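PDB 6Q64: endoglycosidase from Bacteroides thetaiotaomicron, which probably hydrolyses glycosidic bonds within complex N-glycans, as a glycoside hydrolase of family 18 from a gut bacterium. Local coordinates for residues A[69-74]-A[354-359]; A[140-145]-A[167-172]; A[176-181]-A[221-226]; A[317-320]-A[326-329]. The protein carries 1 engineered substitution. All coordinates share one frame; numbering follows the deposited sequence.

Contact 1: residues A[69-74]-A[354-359]; sequences PHVKGF and FGNQVY
The carboxamide of Asn356 meets the backbone of Val71 edge-on, while beside it the His70 ring lies with its plane turned 51° from the amide. Tyr65 meets that ring at a shallow interplanar angle, and the His70 nitrogens bond to Asp99 and Thr68 O. CG of Asn356, anti to the carbonyl carbon (chi1 -70°), sends the amide towards Val71, where two hydrogen bonds run in opposite senses. Val71 N gives to Asn356 OD1 at 3.0 Å, tilted somewhat from the carbonyl plane, and Asn356 ND2 gives to Val71 O at 3.1 Å, straighter at 166° and lying on a lone pair. His70 CB crowds in beside Asn356 OD1 at 3.2 Å. Val71 CG2 packs on Gly355 O at 3.6 Å, where the bare glycine lets the backbones close up. In this TIM-barrel fold the contact ties the last helix, 346-358, to the lead-in of the first strand, 72-76. Replacing Asn356 by an alanine is likely to leave Val71 N and Val71 O without these mates and open a gap beside His70 CB. Asn356 ND2 also donates to Leu352 O; with OD1 accepting from Val71 N, this is consistent with a single amide orientation.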
loop_
_atom_site.group_PDB
_atom_site.type_symbol
_atom_site.label_atom_id
_atom_site.label_comp_id
_atom_site.label_asym_id
_atom_site.label_seq_id
_atom_site.Cartn_x
_atom_site.Cartn_y
_atom_site.Cartn_z
ATOM N N PRO A 69 -15.734 -7.687 -0.593
ATOM C CA PRO A 69 -14.464 -8.272 -0.998
ATOM C C PRO A 69 -14.381 -8.252 -2.534
ATOM O O PRO A 69 -15.306 -8.640 -3.228
ATOM C CB PRO A 69 -14.601 -9.653 -0.350
ATOM C CG PRO A 69 -16.060 -10.018 -0.584
ATOM C CD PRO A 69 -16.810 -8.699 -0.656
ATOM N N HIS A 70 -13.258 -7.738 -3.024
ATOM C CA HIS A 70 -13.076 -7.277 -4.417
ATOM C C HIS A 70 -11.582 -7.201 -4.683
ATOM O O HIS A 70 -10.834 -7.337 -3.731
ATOM C CB HIS A 70 -13.770 -5.926 -4.635
ATOM C CG HIS A 70 -13.195 -4.791 -3.869
ATOM N ND1 HIS A 70 -13.598 -4.503 -2.574
ATOM C CD2 HIS A 70 -12.277 -3.859 -4.218
ATOM C CE1 HIS A 70 -12.893 -3.474 -2.124
ATOM N NE2 HIS A 70 -12.094 -3.036 -3.133
ATOM N N VAL A 71 -11.165 -7.019 -5.934
ATOM C CA VAL A 71 -9.744 -6.701 -6.220
ATOM C C VAL A 71 -9.504 -5.263 -5.765
ATOM O O VAL A 71 -9.978 -4.363 -6.446
ATOM C CB VAL A 71 -9.420 -6.846 -7.697
ATOM C CG1 VAL A 71 -7.983 -6.474 -7.933
ATOM C CG2 VAL A 71 -9.728 -8.228 -8.208
ATOM N N LYS A 72 -8.870 -5.079 -4.615
ATOM C CA LYS A 72 -8.495 -3.765 -4.073
ATOM C C LYS A 72 -7.589 -3.063 -5.069
ATOM O O LYS A 72 -6.903 -3.746 -5.853
ATOM C CB LYS A 72 -7.822 -3.904 -2.714
ATOM C CG LYS A 72 -8.822 -4.125 -1.591
ATOM C CD LYS A 72 -8.198 -4.210 -0.226
ATOM C CE LYS A 72 -9.231 -4.646 0.791
ATOM N NZ LYS A 72 -8.725 -4.432 2.165
ATOM N N GLY A 73 -7.667 -1.733 -5.080
ATOM C CA GLY A 73 -6.790 -0.878 -5.891
ATOM C C GLY A 73 -5.905 -0.112 -4.952
ATOM O O GLY A 73 -6.446 0.415 -3.965
ATOM N N PHE A 74 -4.609 -0.103 -5.233
ATOM C CA PHE A 74 -3.563 0.466 -4.366
ATOM C C PHE A 74 -2.543 1.192 -5.252
ATOM O O PHE A 74 -2.505 1.003 -6.488
ATOM C CB PHE A 74 -2.961 -0.677 -3.542
ATOM C CG PHE A 74 -1.586 -0.407 -2.970
ATOM C CD1 PHE A 74 -1.442 0.206 -1.740
ATOM C CD2 PHE A 74 -0.450 -0.763 -3.674
ATOM C CE1 PHE A 74 -0.188 0.483 -1.235
ATOM C CE2 PHE A 74 0.801 -0.480 -3.169
ATOM C CZ PHE A 74 0.929 0.153 -1.958
ATOM N N PHE A 354 -11.400 -4.709 -15.204
ATOM C CA PHE A 354 -11.112 -6.111 -15.630
ATOM C C PHE A 354 -11.231 -7.033 -14.389
ATOM O O PHE A 354 -12.043 -7.939 -14.392
ATOM C CB PHE A 354 -9.790 -6.146 -16.413
ATOM C CG PHE A 354 -9.961 -5.956 -17.900
ATOM C CD1 PHE A 354 -10.679 -4.887 -18.409
ATOM C CD2 PHE A 354 -9.425 -6.849 -18.807
ATOM C CE1 PHE A 354 -10.851 -4.730 -19.778
ATOM C CE2 PHE A 354 -9.612 -6.697 -20.171
ATOM C CZ PHE A 354 -10.314 -5.630 -20.655
ATOM N N GLY A 355 -10.579 -6.687 -13.287
ATOM C CA GLY A 355 -10.566 -7.481 -12.050
ATOM C C GLY A 355 -11.924 -7.641 -11.391
ATOM O O GLY A 355 -12.163 -8.716 -10.810
ATOM N N ASN A 356 -12.783 -6.631 -11.475
ATOM C CA ASN A 356 -14.036 -6.539 -10.684
ATOM C C ASN A 356 -15.276 -6.702 -11.572
ATOM O O ASN A 356 -16.315 -6.983 -11.006
ATOM C CB ASN A 356 -14.053 -5.245 -9.884
ATOM C CG ASN A 356 -13.030 -5.289 -8.775
ATOM O OD1 ASN A 356 -13.214 -6.033 -7.823
ATOM N ND2 ASN A 356 -11.932 -4.555 -8.905
ATOM N N GLN A 357 -15.215 -6.548 -12.897
ATOM C CA GLN A 357 -16.444 -6.726 -13.710
ATOM C C GLN A 357 -16.213 -7.677 -14.852
ATOM O O GLN A 357 -17.068 -8.572 -14.989
ATOM C CB GLN A 357 -16.970 -5.435 -14.306
ATOM C CG GLN A 357 -17.611 -4.600 -13.221
ATOM C CD GLN A 357 -18.067 -3.218 -13.633
ATOM O OE1 GLN A 357 -18.735 -3.035 -14.679
ATOM N NE2 GLN A 357 -17.753 -2.279 -12.735
ATOM N N VAL A 358 -15.181 -7.448 -15.662
ATOM C CA VAL A 358 -15.049 -8.210 -16.937
ATOM C C VAL A 358 -14.880 -9.692 -16.569
ATOM O O VAL A 358 -15.571 -10.516 -17.145
ATOM C CB VAL A 358 -13.902 -7.689 -17.826
ATOM C CG1 VAL A 358 -13.789 -8.483 -19.116
ATOM C CG2 VAL A 358 -14.037 -6.201 -18.135
ATOM N N TYR A 359 -14.020 -9.976 -15.589
ATOM C CA TYR A 359 -13.629 -11.319 -15.119
ATOM C C TYR A 359 -13.930 -11.436 -13.632
ATOM O O TYR A 359 -13.037 -11.388 -12.795
ATOM C CB TYR A 359 -12.139 -11.545 -15.346
ATOM C CG TYR A 359 -11.701 -11.549 -16.780
ATOM C CD1 TYR A 359 -11.340 -10.377 -17.427
ATOM C CD2 TYR A 359 -11.571 -12.733 -17.476
ATOM C CE1 TYR A 359 -10.914 -10.385 -18.752
ATOM C CE2 TYR A 359 -11.168 -12.755 -18.803
ATOM C CZ TYR A 359 -10.841 -11.579 -19.450
ATOM O OH TYR A 359 -10.400 -11.623 -20.731
#

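Contact 2: residues A[140-145]-A[167-172]; sequences DQLTPK and KAYANA
Tyr169 reaches from helix 162-179 to the loop at Asp140. With CG anti to the backbone N (chi1 175°), the CB-CG bond carries the ring across to the loop. The first ring atom to meet the loop closely is Tyr169 CE1, 3.6 Å from Asp140 O and 4.1 Å from Leu142 CB, which comes in at the ring's edge near its plane. Tyr169 CZ follows, 3.4 Å from Asp140 O. At the tip, Tyr169 OH donates to Asp140 O, in the plane of the ring; the modelled 2.5 Å is very short, and at this resolution its exact value deserves little weight. The same Tyr169 OH sits 3.4 Å from Asp140 CB and has a weak hydrogen bond with Trp133 NE1, and so reaches, weakly, to strand 128-135. That strand, helix 162-179 and strand 184-189 form a beta-alpha-beta crossover of the barrel, and the loop bearing Asp140 leaves the C-terminal end of its first strand, the end where TIM barrels place their active sites. Leu142 crosses the tyrosine at about a right angle and carries on past it: Leu142 CD1 touches Ala172 CB at 3.7 Å, one helical turn further along, and lies 4.0 Å from Tyr169 O. Trp153 of helix 149-155 meets the Tyr169 ring edge-to-face and touches both Leu142 and Ala172.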
loop_
_atom_site.group_PDB
_atom_site.type_symbol
_atom_site.label_atom_id
_atom_site.label_comp_id
_atom_site.label_asym_id
_atom_site.label_seq_id
_atom_site.Cartn_x
_atom_site.Cartn_y
_atom_site.Cartn_z
ATOM N N ASP A 140 15.463 4.983 11.700
ATOM C CA ASP A 140 15.356 5.233 10.243
ATOM C C ASP A 140 14.251 6.261 10.020
ATOM O O ASP A 140 13.092 5.905 10.264
ATOM C CB ASP A 140 15.139 3.936 9.458
ATOM C CG ASP A 140 16.383 3.413 8.735
ATOM O OD1 ASP A 140 17.503 3.831 9.069
ATOM O OD2 ASP A 140 16.225 2.570 7.841
ATOM N N GLN A 141 14.626 7.490 9.638
ATOM C CA GLN A 141 13.694 8.566 9.199
ATOM C C GLN A 141 12.973 9.183 10.398
ATOM O O GLN A 141 12.124 10.037 10.153
ATOM C CB GLN A 141 12.602 8.064 8.239
ATOM C CG GLN A 141 13.127 7.383 6.979
ATOM C CD GLN A 141 13.686 8.385 6.002
ATOM O OE1 GLN A 141 12.949 9.000 5.232
ATOM N NE2 GLN A 141 14.997 8.574 6.038
ATOM N N LEU A 142 13.236 8.752 11.630
ATOM C CA LEU A 142 12.684 9.440 12.827
ATOM C C LEU A 142 13.845 9.849 13.721
ATOM O O LEU A 142 13.599 10.279 14.870
ATOM C CB LEU A 142 11.709 8.534 13.584
ATOM C CG LEU A 142 10.369 8.231 12.909
ATOM C CD1 LEU A 142 9.475 7.442 13.859
ATOM C CD2 LEU A 142 9.648 9.498 12.457
ATOM N N THR A 143 15.064 9.744 13.198
ATOM C CA THR A 143 16.283 10.037 13.988
ATOM C C THR A 143 16.591 11.505 13.698
ATOM O O THR A 143 16.817 11.872 12.546
ATOM C CB THR A 143 17.332 8.907 13.831
ATOM O OG1 THR A 143 18.611 9.400 14.231
ATOM C CG2 THR A 143 17.417 8.269 12.455
ATOM N N PRO A 144 16.518 12.400 14.721
ATOM C CA PRO A 144 16.652 13.837 14.509
ATOM C C PRO A 144 18.075 14.213 14.078
ATOM O O PRO A 144 18.975 13.401 14.290
ATOM C CB PRO A 144 16.306 14.469 15.875
ATOM C CG PRO A 144 16.556 13.391 16.888
ATOM C CD PRO A 144 16.320 12.089 16.147
ATOM N N LYS A 145 18.210 15.412 13.484
ATOM C CA LYS A 145 19.484 16.179 13.362
ATOM C C LYS A 145 20.446 15.442 12.417
ATOM O O LYS A 145 20.013 15.049 11.312
ATOM C CB LYS A 145 20.146 16.342 14.742
ATOM C CG LYS A 145 19.290 16.948 15.847
ATOM C CD LYS A 145 19.310 18.465 15.875
ATOM C CE LYS A 145 17.944 19.067 15.609
ATOM N NZ LYS A 145 17.978 20.539 15.763
ATOM N N LYS A 167 10.705 -1.109 20.581
ATOM C CA LYS A 167 9.377 -0.773 21.173
ATOM C C LYS A 167 9.137 0.748 21.088
ATOM O O LYS A 167 7.982 1.163 20.794
ATOM C CB LYS A 167 9.287 -1.285 22.617
ATOM C CG LYS A 167 8.520 -2.591 22.810
ATOM C CD LYS A 167 8.965 -3.389 24.026
ATOM C CE LYS A 167 7.851 -4.145 24.722
ATOM N NZ LYS A 167 8.080 -4.135 26.187
ATOM N N ALA A 168 10.184 1.543 21.339
ATOM C CA ALA A 168 10.154 3.023 21.310
ATOM C C ALA A 168 10.040 3.540 19.862
ATOM O O ALA A 168 9.102 4.308 19.608
ATOM C CB ALA A 168 11.378 3.555 22.000
ATOM N N TYR A 169 10.937 3.109 18.957
ATOM C CA TYR A 169 11.002 3.495 17.517
ATOM C C TYR A 169 9.670 3.257 16.812
ATOM O O TYR A 169 9.283 4.030 15.941
ATOM C CB TYR A 169 12.038 2.673 16.753
ATOM C CG TYR A 169 12.061 2.947 15.268
ATOM C CD1 TYR A 169 12.228 4.237 14.792
ATOM C CD2 TYR A 169 11.945 1.933 14.331
ATOM C CE1 TYR A 169 12.257 4.518 13.437
ATOM C CE2 TYR A 169 11.999 2.192 12.970
ATOM C CZ TYR A 169 12.135 3.494 12.519
ATOM O OH TYR A 169 12.182 3.803 11.188
ATOM N N ALA A 170 9.024 2.152 17.138
ATOM C CA ALA A 170 7.688 1.794 16.623
ATOM C C ALA A 170 6.630 2.726 17.212
ATOM O O ALA A 170 5.717 3.124 16.486
ATOM C CB ALA A 170 7.387 0.357 16.956
ATOM N N ASN A 171 6.721 3.020 18.503
ATOM C CA ASN A 171 5.675 3.818 19.184
ATOM C C ASN A 171 5.681 5.226 18.578
ATOM O O ASN A 171 4.621 5.898 18.640
ATOM C CB ASN A 171 5.840 3.821 20.706
ATOM C CG ASN A 171 5.079 2.695 21.375
ATOM O OD1 ASN A 171 3.929 2.409 21.030
ATOM N ND2 ASN A 171 5.730 2.029 22.310
ATOM N N ALA A 172 6.845 5.643 18.051
ATOM C CA ALA A 172 7.105 6.984 17.471
ATOM C C ALA A 172 6.490 7.016 16.082
ATOM O O ALA A 172 5.898 8.033 15.705
ATOM C CB ALA A 172 8.580 7.279 17.396
#

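Contact 3: residues A[176-181]-A[221-226]; sequences SIEKYN and SARLRP
Glu178 and Ile177, at the end of helix 162-179, face Arg223 and Leu224 near the end of helix 211-224; these are successive helices on the outside of the TIM barrel. Charge carries the outer side. Arg223 presents its NE edge to Glu178, and Arg223 NE donates to Glu178 OE1 at 2.7 Å, a salt-bridge hydrogen bond with an N-H...O angle of 140°. A second, weak bond runs from Arg223 NH1 to Glu178 OE1 at 3.1 Å, so one carboxylate oxygen takes both donors. The carboxylate and guanidinium planes stand 83° apart, which excludes a flat two-oxygen pairing. Asp175 forms a salt bridge with Arg223 NH1, and Asn171 OD1 accepts from NH2. Glu178 and Asp175 thus share the guanidinium's positive charge, probably lowering the cost of placing it between the helices. The apolar part is slight, Ile177 CD1 approaching Leu224 CD2 at 4.4 Å, with Arg229 touching both side chains. Backbone capping finishes the first helix: Asn181, with positive phi, is the C-prime residue of a Schellman motif, Asn181 N bonding weakly to Glu178 O at 3.3 Å. Beyond CG the Glu178 chain runs extended, and OE1 is met on its syn side with Arg223 NE 31° out of the carboxylate plane.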
loop_
_atom_site.group_PDB
_atom_site.type_symbol
_atom_site.label_atom_id
_atom_site.label_comp_id
_atom_site.label_asym_id
_atom_site.label_seq_id
_atom_site.Cartn_x
_atom_site.Cartn_y
_atom_site.Cartn_z
ATOM N N SER A 176 3.391 9.443 15.080
ATOM C CA SER A 176 3.538 10.385 13.944
ATOM C C SER A 176 2.392 10.133 12.951
ATOM O O SER A 176 1.953 11.091 12.318
ATOM C CB SER A 176 4.938 10.310 13.364
ATOM O OG SER A 176 4.914 10.116 11.966
ATOM N N ILE A 177 1.856 8.917 12.929
ATOM C CA ILE A 177 0.632 8.532 12.165
ATOM C C ILE A 177 -0.594 9.154 12.836
ATOM O O ILE A 177 -1.465 9.633 12.092
ATOM C CB ILE A 177 0.505 6.993 12.063
ATOM C CG1 ILE A 177 1.378 6.451 10.930
ATOM C CG2 ILE A 177 -0.943 6.532 11.920
ATOM C CD1 ILE A 177 1.667 4.987 11.045
ATOM N N GLU A 178 -0.697 9.078 14.169
ATOM C CA GLU A 178 -1.909 9.510 14.926
ATOM C C GLU A 178 -1.998 11.039 14.842
ATOM O O GLU A 178 -3.127 11.577 14.838
ATOM C CB GLU A 178 -1.866 9.006 16.376
ATOM C CG GLU A 178 -1.809 7.482 16.495
ATOM C CD GLU A 178 -1.987 6.904 17.898
ATOM O OE1 GLU A 178 -1.435 5.808 18.198
ATOM O OE2 GLU A 178 -2.704 7.536 18.684
ATOM N N LYS A 179 -0.834 11.689 14.736
ATOM C CA LYS A 179 -0.652 13.166 14.718
ATOM C C LYS A 179 -1.278 13.769 13.457
ATOM O O LYS A 179 -1.751 14.886 13.528
ATOM C CB LYS A 179 0.840 13.520 14.763
ATOM C CG LYS A 179 1.176 14.896 14.216
ATOM C CD LYS A 179 2.609 15.318 14.400
ATOM C CE LYS A 179 2.758 16.824 14.346
ATOM N NZ LYS A 179 3.963 17.251 15.084
ATOM N N TYR A 180 -1.221 13.078 12.327
ATOM C CA TYR A 180 -1.719 13.594 11.031
ATOM C C TYR A 180 -2.974 12.800 10.640
ATOM O O TYR A 180 -3.428 12.932 9.509
ATOM C CB TYR A 180 -0.550 13.608 10.039
ATOM C CG TYR A 180 0.457 14.712 10.292
ATOM C CD1 TYR A 180 0.100 16.059 10.150
ATOM C CD2 TYR A 180 1.769 14.427 10.655
ATOM C CE1 TYR A 180 1.011 17.085 10.355
ATOM C CE2 TYR A 180 2.689 15.445 10.871
ATOM C CZ TYR A 180 2.312 16.776 10.721
ATOM O OH TYR A 180 3.212 17.780 10.956
ATOM N N ASN A 181 -3.533 12.052 11.602
ATOM C CA ASN A 181 -4.676 11.093 11.500
ATOM C C ASN A 181 -4.580 10.191 10.246
ATOM O O ASN A 181 -5.644 9.784 9.723
ATOM C CB ASN A 181 -6.017 11.821 11.650
ATOM C CG ASN A 181 -7.211 10.900 11.486
ATOM O OD1 ASN A 181 -7.346 9.904 12.183
ATOM N ND2 ASN A 181 -8.060 11.186 10.515
ATOM N N SER A 221 0.999 -3.351 15.558
ATOM C CA SER A 221 -0.350 -3.977 15.625
ATOM C C SER A 221 -1.044 -3.585 16.931
ATOM O O SER A 221 -2.210 -3.168 16.862
ATOM C CB SER A 221 -0.368 -5.480 15.434
ATOM O OG SER A 221 -0.954 -5.804 14.169
ATOM N N ALA A 222 -0.362 -3.682 18.071
ATOM C CA ALA A 222 -1.002 -3.516 19.399
ATOM C C ALA A 222 -1.702 -2.168 19.392
ATOM O O ALA A 222 -2.795 -2.034 19.981
ATOM C CB ALA A 222 0.011 -3.594 20.520
ATOM N N ARG A 223 -1.070 -1.214 18.716
ATOM C CA ARG A 223 -1.477 0.202 18.793
ATOM C C ARG A 223 -2.492 0.501 17.699
ATOM O O ARG A 223 -3.612 0.932 18.029
ATOM C CB ARG A 223 -0.274 1.140 18.732
ATOM C CG ARG A 223 -0.525 2.377 19.574
ATOM C CD ARG A 223 0.716 3.145 19.929
ATOM N NE ARG A 223 0.432 4.563 19.786
ATOM C CZ ARG A 223 1.325 5.526 19.963
ATOM N NH1 ARG A 223 0.978 6.793 19.794
ATOM N NH2 ARG A 223 2.565 5.216 20.308
ATOM N N LEU A 224 -2.151 0.259 16.444
ATOM C CA LEU A 224 -2.977 0.824 15.359
ATOM C C LEU A 224 -4.016 -0.201 14.880
ATOM O O LEU A 224 -4.958 0.203 14.164
ATOM C CB LEU A 224 -2.058 1.436 14.289
ATOM C CG LEU A 224 -0.994 0.541 13.688
ATOM C CD1 LEU A 224 -1.681 -0.621 13.069
ATOM C CD2 LEU A 224 -0.142 1.274 12.662
ATOM N N ARG A 225 -3.990 -1.444 15.353
ATOM C CA ARG A 225 -5.113 -2.357 14.991
ATOM C C ARG A 225 -6.396 -1.985 15.742
ATOM O O ARG A 225 -7.461 -1.862 15.145
ATOM C CB ARG A 225 -4.798 -3.843 15.178
ATOM C CG ARG A 225 -5.904 -4.706 14.584
ATOM C CD ARG A 225 -5.510 -6.120 14.272
ATOM N NE ARG A 225 -4.880 -6.236 12.977
ATOM C CZ ARG A 225 -4.400 -7.369 12.504
ATOM N NH1 ARG A 225 -4.445 -8.453 13.244
ATOM N NH2 ARG A 225 -3.832 -7.432 11.318
ATOM N N PRO A 226 -6.392 -1.843 17.081
ATOM C CA PRO A 226 -7.628 -1.465 17.763
ATOM C C PRO A 226 -8.106 -0.064 17.332
ATOM O O PRO A 226 -9.205 0.287 17.662
ATOM C CB PRO A 226 -7.301 -1.569 19.269
ATOM C CG PRO A 226 -5.768 -1.616 19.353
ATOM C CD PRO A 226 -5.257 -2.054 17.992
#

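Contact 4: residues A[317-320]-A[326-329]; sequences ATLD and RIGG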
loop_
_atom_site.group_PDB
_atom_site.type_symbol
_atom_site.label_atom_id
_atom_site.label_comp_id
_atom_site.label_asym_id
_atom_site.label_seq_id
_atom_site.Cartn_x
_atom_site.Cartn_y
_atom_site.Cartn_z
ATOM N N ALA A 317 -4.691 -7.993 -12.363
ATOM C CA ALA A 317 -6.003 -7.650 -11.778
ATOM C C ALA A 317 -6.930 -8.858 -11.855
ATOM O O ALA A 317 -7.848 -8.884 -11.041
ATOM C CB ALA A 317 -6.599 -6.459 -12.494
ATOM N N THR A 318 -6.745 -9.751 -12.830
ATOM C CA THR A 318 -7.701 -10.851 -13.099
ATOM C C THR A 318 -7.101 -12.205 -12.669
ATOM O O THR A 318 -7.663 -13.236 -13.121
ATOM C CB THR A 318 -8.075 -10.934 -14.579
ATOM O OG1 THR A 318 -6.859 -11.179 -15.267
ATOM C CG2 THR A 318 -8.721 -9.680 -15.115
ATOM N N LEU A 319 -6.038 -12.186 -11.848
ATOM C CA LEU A 319 -5.168 -13.353 -11.542
ATOM C C LEU A 319 -5.928 -14.321 -10.650
ATOM O O LEU A 319 -6.135 -13.970 -9.471
ATOM C CB LEU A 319 -3.923 -12.876 -10.814
ATOM C CG LEU A 319 -2.861 -13.936 -10.602
ATOM C CD1 LEU A 319 -2.250 -14.352 -11.910
ATOM C CD2 LEU A 319 -1.761 -13.425 -9.700
ATOM N N ASP A 320 -6.392 -15.431 -11.234
ATOM C CA ASP A 320 -6.995 -16.595 -10.538
ATOM C C ASP A 320 -5.829 -17.440 -10.072
ATOM O O ASP A 320 -5.091 -17.875 -10.920
ATOM C CB ASP A 320 -7.943 -17.330 -11.484
ATOM C CG ASP A 320 -9.209 -16.518 -11.734
ATOM O OD1 ASP A 320 -9.508 -15.639 -10.854
ATOM O OD2 ASP A 320 -9.933 -16.822 -12.745
ATOM N N ARG A 326 -9.074 -15.256 -6.160
ATOM C CA ARG A 326 -8.681 -14.080 -6.953
ATOM C C ARG A 326 -7.700 -13.326 -6.066
ATOM O O ARG A 326 -7.929 -13.255 -4.824
ATOM C CB ARG A 326 -9.936 -13.318 -7.407
ATOM C CG ARG A 326 -9.700 -11.908 -7.924
ATOM C CD ARG A 326 -8.797 -11.858 -9.144
ATOM N NE ARG A 326 -9.227 -12.692 -10.255
ATOM C CZ ARG A 326 -10.290 -12.470 -11.032
ATOM N NH1 ARG A 326 -11.075 -11.417 -10.870
ATOM N NH2 ARG A 326 -10.541 -13.297 -12.022
ATOM N N ILE A 327 -6.622 -12.858 -6.677
ATOM C CA ILE A 327 -5.611 -12.000 -6.011
ATOM C C ILE A 327 -6.383 -10.963 -5.231
ATOM O O ILE A 327 -7.464 -10.651 -5.643
ATOM C CB ILE A 327 -4.683 -11.350 -7.040
ATOM C CG1 ILE A 327 -3.431 -10.785 -6.386
ATOM C CG2 ILE A 327 -5.427 -10.285 -7.831
ATOM C CD1 ILE A 327 -2.501 -11.804 -5.815
ATOM N N GLY A 328 -5.797 -10.439 -4.180
ATOM C CA GLY A 328 -6.457 -9.513 -3.257
ATOM C C GLY A 328 -6.489 -8.106 -3.806
ATOM O O GLY A 328 -7.375 -7.353 -3.368
ATOM N N GLY A 329 -5.511 -7.757 -4.644
ATOM C CA GLY A 329 -5.463 -6.455 -5.300
ATOM C C GLY A 329 -4.258 -6.230 -6.194
ATOM O O GLY A 329 -3.331 -7.042 -6.227
#
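The loop that leads from helix 311-317 into the last barrel strand, 329-333, folds back on itself here, bringing Asp320 and Arg326 together as a single beta bridge. The backbone link is one hydrogen bond, Ile327 N to Leu319 O at 3.0 Å and nearly straight (168°), with the donor almost on the line of the C=O bond. Arg326 CA adds a CA-H...O contact to the same Leu319 oxygen at 3.6 Å. From there the arginine curls back: bends at chi2 (61°) and chi3 lay its guanidinium over the backbone at Thr318, just past the end of helix 311-317, and Thr318 CA sits 3.6 Å above the centre of one face. Asp320 comes to the edge of that group, the carboxylate only 10° from coplanar. Asp320 OD1 takes NH2 of Arg326 at 2.8 Å and NE of Arg326 at 3.0 Å, a salt bridge in which each hydrogen bond is weakly angled. Asp320 OD2 pairs with Arg302, so the carboxylate probably eases the closeness of the two arginines. Arg326 NH1 is held by Tyr359 O. A leucine in place of Arg326 would probably leave Tyr359 O without this donor and Asp320 with one cationic partner fewer, and uncover the peptide at Thr318. On the apolar side Leu319 CB and Ile327 CB meet at 4.1 Å. Both side chains pack onto Ile282 of strand 280-285 and onto helix 261-268, while Ala317 and Thr318 lean on Ala351 and Phe354 of helix 346-358.

The four contacts lie round one TIM barrel, in two pairs. Contacts 1 and 4 are about 7 Å apart between centres and meet where Lys72 N faces Gly328 O, since strands 72-76 and 329-333 are neighbours in the sheet. Contacts 2 and 3, about 14 Å between centres, share helix 162-179 and touch at Asn171 and Arg223. Contact 2 lies across the chain's centre from contact 1, about 37 Å between centres. Along the chain contacts 2, 3 and 4 follow in series, all nested within the long loop that contact 1 closes. Contacts 1 and 4 thus sit at the seam where first and last strands meet, while 2 and 3 fix helix 162-179 to its neighbours farther round the barrel.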